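Local coordinates for protein 2-C-methyl-D-erythritol 4-phosphate cytidylyltransferase (Neisseria gonorrhoeae, PDB 1VGW) that probably transfers the cytidylyl group of CTP to 2-C-methyl-D-erythritol 4-phosphate, releasing diphosphate, in the non-mevalonate pathway to isoprenoids, at residues B[80-83]-B[84-88]. Numbering follows the deposited sequence.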
# COMPACT_ATOMS: atom_id res chain seq x y z
N GLY B 80 12.64 -10.68 25.56
CA GLY B 80 11.46 -10.17 24.86
C GLY B 80 10.41 -9.80 25.92
O GLY B 80 10.51 -10.23 27.06
N GLY B 81 9.46 -8.95 25.53
CA GLY B 81 8.44 -8.53 26.48
C GLY B 81 7.13 -9.27 26.16
O GLY B 81 7.12 -10.24 25.40
N GLN B 82 6.05 -8.76 26.75
CA GLN B 82 4.74 -9.34 26.51
C GLN B 82 4.11 -8.68 25.29
O GLN B 82 3.07 -9.14 24.81
CB GLN B 82 3.85 -9.27 27.75
CG GLN B 82 4.30 -10.20 28.87
CD GLN B 82 3.73 -9.87 30.22
OE1 GLN B 82 3.63 -10.75 31.10
NE2 GLN B 82 3.36 -8.62 30.45
N THR B 83 4.69 -7.56 24.84
CA THR B 83 4.28 -6.85 23.66
C THR B 83 5.50 -6.29 22.91
O THR B 83 6.57 -6.15 23.49
CB THR B 83 3.33 -5.68 23.90
OG1 THR B 83 4.04 -4.66 24.61
CG2 THR B 83 2.05 -6.07 24.60
N ARG B 84 5.32 -5.90 21.65
CA ARG B 84 6.39 -5.31 20.85
C ARG B 84 6.95 -4.07 21.57
O ARG B 84 8.18 -3.95 21.72
CB ARG B 84 5.90 -4.93 19.47
CG ARG B 84 6.94 -4.86 18.35
CD ARG B 84 6.42 -4.20 17.11
NE ARG B 84 7.40 -3.88 16.07
CZ ARG B 84 8.16 -2.80 15.97
NH1 ARG B 84 9.01 -2.61 14.96
NH2 ARG B 84 8.14 -1.86 16.91
N ALA B 85 6.08 -3.25 22.14
CA ALA B 85 6.53 -2.04 22.82
C ALA B 85 7.47 -2.36 23.97
O ALA B 85 8.56 -1.77 24.12
CB ALA B 85 5.37 -1.19 23.24
N GLU B 86 7.13 -3.37 24.75
CA GLU B 86 7.96 -3.79 25.85
C GLU B 86 9.28 -4.41 25.43
O GLU B 86 10.29 -4.25 26.11
CB GLU B 86 7.19 -4.73 26.80
CG GLU B 86 7.78 -4.61 28.22
CD GLU B 86 7.36 -5.71 29.17
OE1 GLU B 86 6.24 -6.26 29.03
OE2 GLU B 86 8.16 -6.00 30.09
N THR B 87 9.31 -5.16 24.31
CA THR B 87 10.57 -5.76 23.85
C THR B 87 11.48 -4.71 23.27
O THR B 87 12.69 -4.69 23.56
CB THR B 87 10.44 -7.02 23.04
OG1 THR B 87 11.07 -6.99 21.75
CG2 THR B 87 9.03 -7.56 22.91
N VAL B 88 10.97 -3.72 22.53
CA VAL B 88 11.82 -2.65 22.03
C VAL B 88 12.45 -1.90 23.22
O VAL B 88 13.65 -1.66 23.28
CB VAL B 88 11.10 -1.66 21.13
CG1 VAL B 88 11.96 -0.41 20.95
CG2 VAL B 88 10.86 -2.26 19.74
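Thr83 caps the N-terminus of helix 84-98 by accepting from Glu86 N, at the end of the loop from strand 75-77. A chi1 of 67° tucks the hydroxyl back between the two main-chain substituents of CA, and Thr83 OG1 meets Glu86 N in a weak but fairly straight bond of 3.4 Å. Thr83 O takes the N-H of Thr87 as the first main-chain bond of the helix, although the position of that oxygen is not certain.

Glu86 also reaches back to the loop. With CG anti to its own backbone N (chi1 -153°) and an extended chain, Glu86 OE1 comes 3.4 Å from Gln82 N, a weak bond, nearly linear at 173°. The Gln82 and Glu86 side chains lie alongside each other and point the same way, their amide and carboxylate planes 88° apart.

Apolar contact is made where the loop folds over the helix: Gly81 CA lies 4.0 Å from Glu86 CB, and Gly80 CA 3.8 Å from Thr87 CB. CB of Arg84 leaves the loop side, and its guanidinium forms salt bridges with Asp111 and Glu192 near Lys214, predicted to position 2-C-methyl-D-erythritol 4-phosphate for attack.

Because Glu86 grips the residue before the cap, this is no classical capping box; a side-chain oxygen still meets the first-turn N-H of Glu86, though weakly.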